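Local coordinates for protein ATP12 ATPase (Paracoccus denitrificans, PDB 2R31) that probably acts as an assembly chaperone of F1-ATPase, binding the alpha subunit before it enters the F1 complex, as ATP12 relatives do, at residues A[14-19]-A[52-57]; A[76-81]-A[162-167]; A[98-103]-A[178-183]; A[103-108]-A[119-124]. All blocks are in the same frame, centred on the assembly; numbering follows the deposited sequence. Where two conformers were deposited one is given.

Contact 1: A[14-19]-A[52-57]; sequences ASVGIH and AIAEEW
Val-16 and Ile-18 reach from the outer strand 16-21 of a small antiparallel sheet and rest on Ala-54 and Trp-57 of helix 47-58, a helix packed on a sheet. The short strand and helix segments run nearly antiparallel, at 158°, with their axes 8.0 Å apart at closest approach. So near an approach suits alanine, whose lone methyl lets the helix come close to the sheet. The side-chain contacts between the two segments are apolar. Val-16 uses both branches: CG1, placed opposite the backbone N (chi1 -177°), meets the methyl CB of Ala-54 at 3.7 Å and packs against the carbonyl O of Ala-54 at 3.6 Å, and it also lies 4.3 Å from CB of Trp-57. The other branch, CG2, comes against the backbone of the next helical turn, 4.0 Å from C of Trp-57. With only the methyl of an alanine at Val-16, a gap is likely to open beside Ala-54 and the Trp-57 backbone to lose its apolar cover. Around the helical segment, Trp-57 turns its indole away from the strand, where NE1 bonds to Thr-72 and the ring meets Trp-13, while strand 24-29 continues the sheet through backbone bonds to Gly-17 and His-19. On the Ile-18 side the touching atom is the branch methyl CG2, 3.8 Å from CB of Ala-54.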
loop_
_atom_site.group_PDB
_atom_site.type_symbol
_atom_site.label_atom_id
_atom_site.label_comp_id
_atom_site.label_asym_id
_atom_site.label_seq_id
_atom_site.Cartn_x
_atom_site.Cartn_y
_atom_site.Cartn_z
ATOM N N ALA A 14 -26.500 -13.808 -11.724
ATOM C CA ALA A 14 -26.584 -13.350 -13.091
ATOM C C ALA A 14 -26.101 -11.918 -13.237
ATOM O O ALA A 14 -25.213 -11.630 -14.052
ATOM C CB ALA A 14 -27.998 -13.555 -13.672
ATOM N N SER A 15 -26.651 -11.028 -12.422
ATOM C CA SER A 15 -26.480 -9.605 -12.561
ATOM C C SER A 15 -25.626 -9.003 -11.436
ATOM O O SER A 15 -25.574 -9.536 -10.327
ATOM C CB SER A 15 -27.835 -8.865 -12.545
ATOM O OG SER A 15 -28.415 -8.840 -11.259
ATOM N N VAL A 16 -24.975 -7.885 -11.739
ATOM C CA VAL A 16 -24.164 -7.130 -10.798
ATOM C C VAL A 16 -24.552 -5.644 -10.962
ATOM O O VAL A 16 -24.676 -5.158 -12.096
ATOM C CB VAL A 16 -22.661 -7.285 -11.026
ATOM C CG1 VAL A 16 -21.880 -6.546 -9.986
ATOM C CG2 VAL A 16 -22.291 -8.767 -11.016
ATOM N N GLY A 17 -24.677 -4.928 -9.865
ATOM C CA GLY A 17 -24.905 -3.476 -9.917
ATOM C C GLY A 17 -24.409 -2.847 -8.594
ATOM O O GLY A 17 -23.773 -3.544 -7.803
ATOM N N ILE A 18 -24.705 -1.563 -8.425
ATOM C CA ILE A 18 -24.325 -0.865 -7.225
ATOM C C ILE A 18 -25.501 -0.022 -6.714
ATOM O O ILE A 18 -26.417 0.285 -7.476
ATOM C CB ILE A 18 -23.063 0.017 -7.420
ATOM C CG1 ILE A 18 -23.274 1.203 -8.352
ATOM C CG2 ILE A 18 -21.894 -0.876 -7.882
ATOM C CD1 ILE A 18 -22.155 2.217 -8.332
ATOM N N HIS A 19 -25.466 0.382 -5.462
ATOM C CA HIS A 19 -26.500 1.214 -4.866
ATOM C C HIS A 19 -25.963 1.892 -3.630
ATOM O O HIS A 19 -25.303 1.245 -2.812
ATOM C CB HIS A 19 -27.706 0.310 -4.476
ATOM C CG HIS A 19 -28.812 1.068 -3.828
ATOM N ND1 HIS A 19 -29.554 2.037 -4.469
ATOM C CD2 HIS A 19 -29.258 1.019 -2.534
ATOM C CE1 HIS A 19 -30.423 2.540 -3.588
ATOM N NE2 HIS A 19 -30.281 1.942 -2.406
ATOM N N ALA A 52 -15.743 -0.233 -9.712
ATOM C CA ALA A 52 -14.589 -1.070 -10.007
ATOM C C ALA A 52 -14.700 -2.434 -9.340
ATOM O O ALA A 52 -14.292 -3.465 -9.926
ATOM C CB ALA A 52 -13.319 -0.333 -9.622
ATOM N N ILE A 53 -15.239 -2.511 -8.131
ATOM C CA ILE A 53 -15.502 -3.781 -7.469
ATOM C C ILE A 53 -16.620 -4.509 -8.214
ATOM O O ILE A 53 -16.521 -5.737 -8.445
ATOM C CB ILE A 53 -15.750 -3.611 -5.967
ATOM C CG1 ILE A 53 -14.428 -3.275 -5.297
ATOM C CG2 ILE A 53 -16.367 -4.877 -5.358
ATOM C CD1 ILE A 53 -14.503 -2.975 -3.819
ATOM N N ALA A 54 -17.681 -3.828 -8.624
ATOM C CA ALA A 54 -18.714 -4.455 -9.423
ATOM C C ALA A 54 -18.111 -5.084 -10.677
ATOM O O ALA A 54 -18.501 -6.192 -11.046
ATOM C CB ALA A 54 -19.800 -3.461 -9.751
ATOM N N GLU A 55 -17.163 -4.403 -11.334
ATOM C CA GLU A 55 -16.505 -4.990 -12.498
ATOM C C GLU A 55 -15.810 -6.295 -12.160
ATOM O O GLU A 55 -15.786 -7.248 -12.965
ATOM C CB GLU A 55 -15.533 -4.001 -13.149
ATOM C CG GLU A 55 -16.115 -2.791 -13.837
ATOM C CD GLU A 55 -15.136 -1.708 -14.211
ATOM O OE1 GLU A 55 -13.992 -1.676 -13.682
ATOM O OE2 GLU A 55 -15.469 -0.813 -15.033
ATOM N N GLU A 56 -15.173 -6.401 -10.989
ATOM C CA GLU A 56 -14.535 -7.651 -10.568
ATOM C C GLU A 56 -15.561 -8.781 -10.479
ATOM O O GLU A 56 -15.319 -9.902 -10.929
ATOM C CB GLU A 56 -13.808 -7.507 -9.240
ATOM C CG GLU A 56 -12.637 -6.553 -9.276
ATOM C CD GLU A 56 -11.858 -6.465 -7.983
ATOM O OE1 GLU A 56 -12.360 -6.840 -6.906
ATOM O OE2 GLU A 56 -10.690 -5.967 -8.061
ATOM N N TRP A 57 -16.702 -8.520 -9.881
ATOM C CA TRP A 57 -17.729 -9.558 -9.705
ATOM C C TRP A 57 -18.457 -9.877 -11.026
ATOM O O TRP A 57 -18.822 -11.014 -11.240
ATOM C CB TRP A 57 -18.722 -9.119 -8.581
ATOM C CG TRP A 57 -17.996 -9.261 -7.254
ATOM C CD1 TRP A 57 -17.175 -8.348 -6.654
ATOM C CD2 TRP A 57 -17.948 -10.402 -6.421
ATOM N NE1 TRP A 57 -16.654 -8.820 -5.502
ATOM C CE2 TRP A 57 -17.100 -10.118 -5.331
ATOM C CE3 TRP A 57 -18.529 -11.688 -6.468
ATOM C CZ2 TRP A 57 -16.821 -11.018 -4.332
ATOM C CZ3 TRP A 57 -18.256 -12.571 -5.488
ATOM C CH2 TRP A 57 -17.421 -12.267 -4.406
#

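Contact 2: A[76-81]-A[162-167]; sequences NSAIEK and DPFGLT
The carbonyl oxygen of Pro-163 is gripped twice by Thr-167, the residue that lies against Ala-78 of the facing helix. Thr-167 OG1, set opposite its carbonyl carbon (chi1 -60°), reaches one turn back to donate a hydrogen bond to Pro-163 O at 2.9 Å, and Thr-167 N bonds to the same oxygen at 3.0 Å, the two donors arriving from opposite faces of the carbonyl plane. A threonine suits this place because its hydroxyl is spent on its own helix, which helps to fix the rotation of the side chain and lets it pack on an apolar neighbour. OG1 sits 3.3 Å from CA of Ala-78, and the methyl CG2 lies alongside the same residue. Ala-78 also sends its CB over the centre of the Phe-164 ring, 3.7 Å from the centroid and 5° off the ring normal, a CH-pi contact that suits a methyl group. All six ring carbons lie at similar range from this CB. Ile-79 comes in obliquely, with CG1 4.0 Å from CZ of Phe-164. At the start of helix 163-174, Asp-162 OD1 accepts from Gly-165 N at 2.9 Å, and it also forms a salt bridge with Arg-238 near the C-terminus. Helices 70-82 and 163-174 thus pack at 115° between their short segments, a steep helix-helix crossing built on a small alanine, with an N-capping aspartate starting one partner.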
loop_
_atom_site.group_PDB
_atom_site.type_symbol
_atom_site.label_atom_id
_atom_site.label_comp_id
_atom_site.label_asym_id
_atom_site.label_seq_id
_atom_site.Cartn_x
_atom_site.Cartn_y
_atom_site.Cartn_z
ATOM N N ASN A 76 -12.255 -5.735 1.742
ATOM C CA ASN A 76 -12.487 -6.670 2.843
ATOM C C ASN A 76 -11.547 -6.343 3.988
ATOM O O ASN A 76 -11.918 -6.357 5.171
ATOM C CB ASN A 76 -12.276 -8.105 2.379
ATOM C CG ASN A 76 -13.378 -8.634 1.494
ATOM O OD1 ASN A 76 -14.493 -8.131 1.486
ATOM N ND2 ASN A 76 -13.040 -9.726 0.780
ATOM N N SER A 77 -10.270 -6.071 3.707
ATOM C CA SER A 77 -9.301 -5.713 4.760
ATOM C C SER A 77 -9.640 -4.390 5.410
ATOM O O SER A 77 -9.542 -4.226 6.609
ATOM C CB SER A 77 -7.904 -5.713 4.165
ATOM O OG SER A 77 -6.974 -5.354 5.167
ATOM N N ALA A 78 -10.048 -3.414 4.600
ATOM C CA ALA A 78 -10.439 -2.128 5.172
ATOM C C ALA A 78 -11.540 -2.320 6.206
ATOM O O ALA A 78 -11.526 -1.758 7.302
ATOM C CB ALA A 78 -10.901 -1.167 4.085
ATOM N N ILE A 79 -12.565 -3.091 5.858
ATOM C CA ILE A 79 -13.737 -3.250 6.707
ATOM C C ILE A 79 -13.438 -4.151 7.885
ATOM O O ILE A 79 -13.828 -3.822 9.039
ATOM C CB ILE A 79 -14.924 -3.762 5.859
ATOM C CG1 ILE A 79 -15.341 -2.715 4.843
ATOM C CG2 ILE A 79 -16.114 -4.171 6.766
ATOM C CD1 ILE A 79 -16.120 -3.232 3.655
ATOM N N GLU A 80 -12.783 -5.290 7.682
ATOM C CA GLU A 80 -12.613 -6.287 8.719
ATOM C C GLU A 80 -11.417 -6.010 9.636
ATOM O O GLU A 80 -11.467 -6.419 10.816
ATOM C CB GLU A 80 -12.415 -7.685 8.145
ATOM C CG GLU A 80 -13.671 -8.157 7.400
ATOM C CD GLU A 80 -13.699 -9.600 7.107
ATOM O OE1 GLU A 80 -12.659 -10.302 7.166
ATOM O OE2 GLU A 80 -14.765 -10.198 6.863
ATOM N N LYS A 81 -10.368 -5.384 9.132
ATOM C CA LYS A 81 -9.087 -5.226 9.820
ATOM C C LYS A 81 -8.732 -3.788 10.110
ATOM O O LYS A 81 -8.468 -3.432 11.243
ATOM C CB LYS A 81 -7.989 -5.957 9.054
ATOM C CG LYS A 81 -8.222 -7.429 8.824
ATOM C CD LYS A 81 -7.455 -8.295 7.890
ATOM C CE LYS A 81 -7.057 -7.784 6.544
ATOM N NZ LYS A 81 -5.891 -8.392 5.880
ATOM N N ASP A 162 -8.383 8.804 6.021
ATOM C CA ASP A 162 -9.598 8.071 6.204
ATOM C C ASP A 162 -9.277 6.564 6.212
ATOM O O ASP A 162 -8.179 6.138 5.904
ATOM C CB ASP A 162 -10.654 8.436 5.176
ATOM C CG ASP A 162 -10.303 8.307 3.698
ATOM O OD1 ASP A 162 -9.370 7.576 3.399
ATOM O OD2 ASP A 162 -10.983 8.950 2.866
ATOM N N PRO A 163 -10.188 5.700 6.670
ATOM C CA PRO A 163 -9.854 4.287 6.831
ATOM C C PRO A 163 -9.503 3.541 5.555
ATOM O O PRO A 163 -8.573 2.694 5.564
ATOM C CB PRO A 163 -11.155 3.685 7.478
ATOM C CG PRO A 163 -11.659 4.882 8.220
ATOM C CD PRO A 163 -11.489 6.076 7.302
ATOM N N PHE A 164 -10.184 3.812 4.435
ATOM C CA PHE A 164 -9.822 3.142 3.205
ATOM C C PHE A 164 -8.491 3.688 2.679
ATOM O O PHE A 164 -7.697 2.916 2.108
ATOM C CB PHE A 164 -10.945 3.281 2.156
ATOM C CG PHE A 164 -12.071 2.273 2.313
ATOM C CD1 PHE A 164 -12.826 2.195 3.479
ATOM C CD2 PHE A 164 -12.351 1.376 1.314
ATOM C CE1 PHE A 164 -13.828 1.273 3.627
ATOM C CE2 PHE A 164 -13.348 0.441 1.434
ATOM C CZ PHE A 164 -14.078 0.386 2.597
ATOM N N GLY A 165 -8.201 4.953 2.900
ATOM C CA GLY A 165 -6.921 5.505 2.529
ATOM C C GLY A 165 -5.774 4.911 3.344
ATOM O O GLY A 165 -4.698 4.626 2.801
ATOM N N LEU A 166 -6.002 4.708 4.643
ATOM C CA LEU A 166 -5.000 4.059 5.477
ATOM C C LEU A 166 -4.726 2.632 5.011
ATOM O O LEU A 166 -3.595 2.157 5.020
ATOM C CB LEU A 166 -5.488 4.075 6.950
ATOM C CG LEU A 166 -4.459 3.613 7.975
ATOM C CD1 LEU A 166 -3.281 4.558 8.068
ATOM C CD2 LEU A 166 -5.099 3.444 9.358
ATOM N N THR A 167 -5.808 1.944 4.595
ATOM C CA THR A 167 -5.683 0.587 4.052
ATOM C C THR A 167 -4.776 0.599 2.826
ATOM O O THR A 167 -3.893 -0.241 2.706
ATOM C CB THR A 167 -7.060 0.021 3.718
ATOM O OG1 THR A 167 -7.861 -0.021 4.912
ATOM C CG2 THR A 167 -6.941 -1.401 3.180
#

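Contact 3: A[98-103]-A[178-183]; sequences GTDLLS and SLILGL
Asp-100 reaches across to the beginning of helix 179-186, and its carboxylate is bound there by Ser-178 and Ile-180. Beyond CB, CG stands opposite the backbone N (chi1 -159°), which carries the carboxylate toward the helix start; CG lies 3.3 Å from OG of Ser-178, and each oxygen finds its own partners. OD1 is held twice: it accepts a hydrogen bond from Ser-178 OG at 2.7 Å on the syn side, 19° out of the carboxylate plane, and on its anti lone pair it accepts from Leu-102 N at 2.9 Å, closing an Asx turn. OD2, through its syn lone pair, accepts from Ile-180 N at 2.9 Å in a nearly straight bond of 169°. A carboxylate suits this place, since the partial positive charge of the helix start is likely to favour its negative charge. Ser-178 is itself the N-cap: its OG, besides donating to Asp-100, accepts from Leu-181 N at 2.9 Å. Replacing Asp-100 by alanine removes both oxygens and is likely to leave Ile-180 N and the Ser-178 hydroxyl without their mate and the turn before Leu-102 free to shift. Beside this polar centre, branched Leu-102 packs both methyls on the helix, CD1 3.8 Å from CG2 of Ile-180 and CD2 4.0 Å from CG of Leu-181. The contact is buried among helices: Leu-102 also touches helix 110-130, Leu-179 and Ile-180 rest on helix 148-159, and Leu-181 reaches helix 192-199.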
loop_
_atom_site.group_PDB
_atom_site.type_symbol
_atom_site.label_atom_id
_atom_site.label_comp_id
_atom_site.label_asym_id
_atom_site.label_seq_id
_atom_site.Cartn_x
_atom_site.Cartn_y
_atom_site.Cartn_z
ATOM N N GLY A 98 10.477 6.246 12.145
ATOM C CA GLY A 98 11.666 6.006 12.980
ATOM C C GLY A 98 12.504 4.808 12.509
ATOM O O GLY A 98 13.559 4.574 13.104
ATOM N N THR A 99 12.046 4.079 11.507
ATOM C CA THR A 99 12.677 2.897 10.969
ATOM C C THR A 99 12.573 2.924 9.454
ATOM O O THR A 99 12.134 1.956 8.819
ATOM C CB THR A 99 12.023 1.590 11.506
ATOM O OG1 THR A 99 10.649 1.480 11.086
ATOM C CG2 THR A 99 12.056 1.460 13.020
ATOM N N ASP A 100 12.912 4.073 8.844
ATOM C CA ASP A 100 12.633 4.242 7.445
ATOM C C ASP A 100 13.802 3.764 6.589
ATOM O O ASP A 100 14.949 4.177 6.829
ATOM C CB ASP A 100 12.308 5.732 7.146
ATOM C CG ASP A 100 11.532 5.878 5.855
ATOM O OD1 ASP A 100 12.127 5.631 4.767
ATOM O OD2 ASP A 100 10.326 6.219 5.951
ATOM N N LEU A 101 13.519 2.978 5.547
ATOM C CA LEU A 101 14.536 2.577 4.580
ATOM C C LEU A 101 15.448 3.746 4.182
ATOM O O LEU A 101 16.653 3.579 4.016
ATOM C CB LEU A 101 13.812 2.046 3.333
ATOM C CG LEU A 101 14.692 1.450 2.248
ATOM C CD1 LEU A 101 15.162 0.041 2.641
ATOM C CD2 LEU A 101 13.936 1.396 0.913
ATOM N N LEU A 102 14.846 4.916 3.951
ATOM C CA LEU A 102 15.581 6.032 3.376
ATOM C C LEU A 102 16.580 6.639 4.368
ATOM O O LEU A 102 17.466 7.418 3.940
ATOM C CB LEU A 102 14.673 7.114 2.855
ATOM C CG LEU A 102 13.541 6.719 1.923
ATOM C CD1 LEU A 102 12.974 7.984 1.274
ATOM C CD2 LEU A 102 13.957 5.725 0.832
ATOM N N SER A 103 16.433 6.349 5.655
ATOM C CA SER A 103 17.351 6.851 6.700
ATOM C C SER A 103 18.561 5.968 6.884
ATOM O O SER A 103 19.575 6.453 7.396
ATOM C CB SER A 103 16.655 6.911 8.076
ATOM O OG SER A 103 15.699 7.932 8.144
ATOM N N SER A 178 9.297 1.765 4.117
ATOM C CA SER A 178 9.512 3.197 4.161
ATOM C C SER A 178 8.181 3.935 4.284
ATOM O O SER A 178 7.336 3.863 3.390
ATOM C CB SER A 178 10.217 3.683 2.895
ATOM O OG SER A 178 10.350 5.082 2.871
ATOM N N LEU A 179 8.031 4.698 5.387
ATOM C CA LEU A 179 6.893 5.617 5.444
ATOM C C LEU A 179 7.023 6.710 4.416
ATOM O O LEU A 179 6.004 7.108 3.828
ATOM C CB LEU A 179 6.787 6.209 6.878
ATOM C CG LEU A 179 5.617 7.172 7.044
ATOM C CD1 LEU A 179 4.288 6.537 6.774
ATOM C CD2 LEU A 179 5.652 7.744 8.467
ATOM N N ILE A 180 8.231 7.246 4.210
ATOM C CA ILE A 180 8.376 8.332 3.245
ATOM C C ILE A 180 7.969 7.891 1.842
ATOM O O ILE A 180 7.259 8.635 1.140
ATOM C CB ILE A 180 9.778 8.927 3.278
ATOM C CG1 ILE A 180 10.135 9.464 4.677
ATOM C CG2 ILE A 180 9.942 10.000 2.208
ATOM C CD1 ILE A 180 9.055 10.359 5.337
ATOM N N LEU A 181 8.408 6.706 1.397
ATOM C CA LEU A 181 7.983 6.277 0.072
ATOM C C LEU A 181 6.502 6.057 -0.008
ATOM O O LEU A 181 5.855 6.369 -1.033
ATOM C CB LEU A 181 8.713 5.002 -0.366
ATOM C CG LEU A 181 10.230 5.123 -0.587
ATOM C CD1 LEU A 181 10.790 3.767 -0.977
ATOM C CD2 LEU A 181 10.569 6.168 -1.628
ATOM N N GLY A 182 5.866 5.517 1.043
ATOM C CA GLY A 182 4.431 5.339 0.998
ATOM C C GLY A 182 3.668 6.667 0.940
ATOM O O GLY A 182 2.731 6.827 0.150
ATOM N N LEU A 183 4.075 7.609 1.802
ATOM C CA LEU A 183 3.450 8.927 1.776
ATOM C C LEU A 183 3.686 9.626 0.436
ATOM O O LEU A 183 2.802 10.314 -0.070
ATOM C CB LEU A 183 3.934 9.812 2.928
ATOM C CG LEU A 183 3.495 9.342 4.319
ATOM C CD1 LEU A 183 4.145 10.207 5.374
ATOM C CD2 LEU A 183 2.008 9.332 4.479
#

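Contact 4: A[103-108]-A[119-124]; sequences SYRADA and GWDPLI
Arg-105 stands extended in the short strand 104-105, facing Trp-120 and Asp-121 on helix 110-130, which kinks at Pro-122 and Leu-123, the first having no N-H to give. The arginine chain bends at chi2 (-64°), bringing its guanidinium end toward the helix. There NH1 and NH2 both grip a single oxygen, Asp-121 OD1, at 2.9 Å each, in a salt bridge whose bonds are bent, as two donors sharing one oxygen end-on must be. This oxygen lies almost in the guanidinium plane, whereas the carboxylate plane is turned 32° from it. A long, flat cation suits the place, serving Asp-121 and the indole at once. Trp-120 slides past it, its CE3 edge 3.6 Å from Arg-105 NE, which itself hydrogen-bonds to Leu-102 O, and the two planes 72° apart, while its CB covers one guanidinium face. Ile-124 adds CG1 at the guanidinium edge, 3.8 Å from Arg-105 NH2. The other oxygen of Asp-121, OD2, bonds to the nitrogen of a bound Tris molecule, probably from the crystallisation liquor. Strand 104-105, helix 110-130 and the parallel strand 138-139 form a beta-alpha-beta unit, and from the helix Trp-120 NE1 reaches Leu-198 O on helix 192-199.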
loop_
_atom_site.group_PDB
_atom_site.type_symbol
_atom_site.label_atom_id
_atom_site.label_comp_id
_atom_site.label_asym_id
_atom_site.label_seq_id
_atom_site.Cartn_x
_atom_site.Cartn_y
_atom_site.Cartn_z
ATOM N N SER A 103 16.433 6.349 5.655
ATOM C CA SER A 103 17.351 6.851 6.700
ATOM C C SER A 103 18.561 5.968 6.884
ATOM O O SER A 103 19.575 6.453 7.396
ATOM C CB SER A 103 16.655 6.911 8.076
ATOM O OG SER A 103 15.699 7.932 8.144
ATOM N N TYR A 104 18.521 4.709 6.517
ATOM C CA TYR A 104 19.549 3.720 6.907
ATOM C C TYR A 104 20.441 3.435 5.714
ATOM O O TYR A 104 20.222 2.465 4.948
ATOM C CB TYR A 104 18.869 2.452 7.550
ATOM C CG TYR A 104 18.461 2.937 8.920
ATOM C CD1 TYR A 104 19.403 2.946 9.950
ATOM C CD2 TYR A 104 17.211 3.415 9.201
ATOM C CE1 TYR A 104 19.101 3.398 11.219
ATOM C CE2 TYR A 104 16.874 3.874 10.444
ATOM C CZ TYR A 104 17.818 3.862 11.466
ATOM O OH TYR A 104 17.490 4.328 12.740
ATOM N N ARG A 105 21.449 4.257 5.509
ATOM C CA ARG A 105 22.343 4.190 4.327
ATOM C C ARG A 105 23.408 3.153 4.559
ATOM O O ARG A 105 23.730 2.813 5.714
ATOM C CB ARG A 105 22.975 5.582 4.083
ATOM C CG ARG A 105 22.071 6.794 3.983
ATOM C CD ARG A 105 21.143 6.763 2.828
ATOM N NE ARG A 105 20.046 7.713 2.754
ATOM C CZ ARG A 105 20.081 8.893 2.147
ATOM N NH1 ARG A 105 21.199 9.292 1.564
ATOM N NH2 ARG A 105 18.966 9.636 2.145
ATOM N N ALA A 106 23.968 2.623 3.489
ATOM C CA ALA A 106 25.240 1.907 3.584
ATOM C C ALA A 106 26.367 2.800 4.077
ATOM O O ALA A 106 26.444 4.030 3.932
ATOM C CB ALA A 106 25.564 1.350 2.210
ATOM N N ASP A 107 27.364 2.173 4.584
ATOM C CA ASP A 107 28.593 2.945 4.757
ATOM C C ASP A 107 29.663 2.549 3.730
ATOM O O ASP A 107 30.727 3.143 3.811
ATOM C CB ASP A 107 29.015 2.883 6.223
ATOM C CG ASP A 107 29.490 1.525 6.657
ATOM O OD1 ASP A 107 29.547 0.603 5.842
ATOM O OD2 ASP A 107 29.750 1.437 7.858
ATOM N N ALA A 108 29.386 1.615 2.846
ATOM C CA ALA A 108 30.293 1.158 1.832
ATOM C C ALA A 108 29.570 0.217 0.899
ATOM O O ALA A 108 28.560 -0.382 1.270
ATOM C CB ALA A 108 31.437 0.360 2.447
ATOM N N GLY A 119 19.177 8.749 -5.256
ATOM C CA GLY A 119 17.765 8.369 -5.323
ATOM C C GLY A 119 16.932 8.872 -4.167
ATOM O O GLY A 119 15.771 9.235 -4.298
ATOM N N TRP A 120 17.506 8.829 -2.962
ATOM C CA TRP A 120 16.744 9.027 -1.739
ATOM C C TRP A 120 16.786 10.430 -1.165
ATOM O O TRP A 120 15.816 10.868 -0.527
ATOM C CB TRP A 120 17.206 8.040 -0.658
ATOM C CG TRP A 120 16.953 6.593 -1.016
ATOM C CD1 TRP A 120 16.135 6.105 -2.015
ATOM C CD2 TRP A 120 17.505 5.449 -0.359
ATOM N NE1 TRP A 120 16.160 4.747 -1.998
ATOM C CE2 TRP A 120 16.978 4.322 -1.019
ATOM C CE3 TRP A 120 18.362 5.270 0.700
ATOM C CZ2 TRP A 120 17.320 3.011 -0.635
ATOM C CZ3 TRP A 120 18.690 3.980 1.074
ATOM C CH2 TRP A 120 18.187 2.856 0.423
ATOM N N ASP A 121 17.871 11.170 -1.373
ATOM C CA ASP A 121 17.925 12.530 -0.824
ATOM C C ASP A 121 16.774 13.396 -1.354
ATOM O O ASP A 121 16.234 14.180 -0.572
ATOM C CB ASP A 121 19.275 13.181 -1.080
ATOM C CG ASP A 121 20.425 12.662 -0.260
ATOM O OD1 ASP A 121 20.206 11.845 0.653
ATOM O OD2 ASP A 121 21.583 13.042 -0.558
ATOM N N PRO A 122 16.344 13.300 -2.615
ATOM C CA PRO A 122 15.193 14.120 -3.034
ATOM C C PRO A 122 13.941 13.808 -2.263
ATOM O O PRO A 122 13.097 14.690 -2.063
ATOM C CB PRO A 122 15.061 13.796 -4.512
ATOM C CG PRO A 122 16.462 13.444 -4.949
ATOM C CD PRO A 122 16.990 12.658 -3.790
ATOM N N LEU A 123 13.735 12.561 -1.849
ATOM C CA LEU A 123 12.566 12.166 -1.104
ATOM C C LEU A 123 12.621 12.614 0.346
ATOM O O LEU A 123 11.611 13.044 0.910
ATOM C CB LEU A 123 12.300 10.644 -1.244
ATOM C CG LEU A 123 11.462 10.511 -2.569
ATOM C CD1 LEU A 123 12.255 10.581 -3.775
ATOM C CD2 LEU A 123 10.095 10.258 -2.176
ATOM N N ILE A 124 13.805 12.540 0.949
ATOM C CA ILE A 124 14.024 13.149 2.253
ATOM C C ILE A 124 13.697 14.648 2.172
ATOM O O ILE A 124 13.037 15.197 3.078
ATOM C CB ILE A 124 15.453 12.873 2.767
ATOM C CG1 ILE A 124 15.747 11.365 2.997
ATOM C CG2 ILE A 124 15.836 13.694 4.010
ATOM C CD1 ILE A 124 14.934 10.735 4.107
#

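Overall arrangement
Contacts 3 and 4 form one continuous patch, their centres 10 Å apart: they share Ser-103, and CD2 of Leu-102 packs 3.6 Å from CD1 of Trp-120. Contact 1 lies at the other end of the molecule, its centre about 44 Å from that of contact 4 and on the opposite side of the chain's centre. Contact 2 lies between, about 20 Å from contact 1 and about 21 Å from contact 3, centre to centre. Successive helices make the connections: 47-58 leads to 70-82 from contact 1 to contact 2, and 163-174 leads to 179-186 from contact 2 to contact 3. The Tris at Asp-121, probably a crystallisation additive, thus sits at the end far from contact 1.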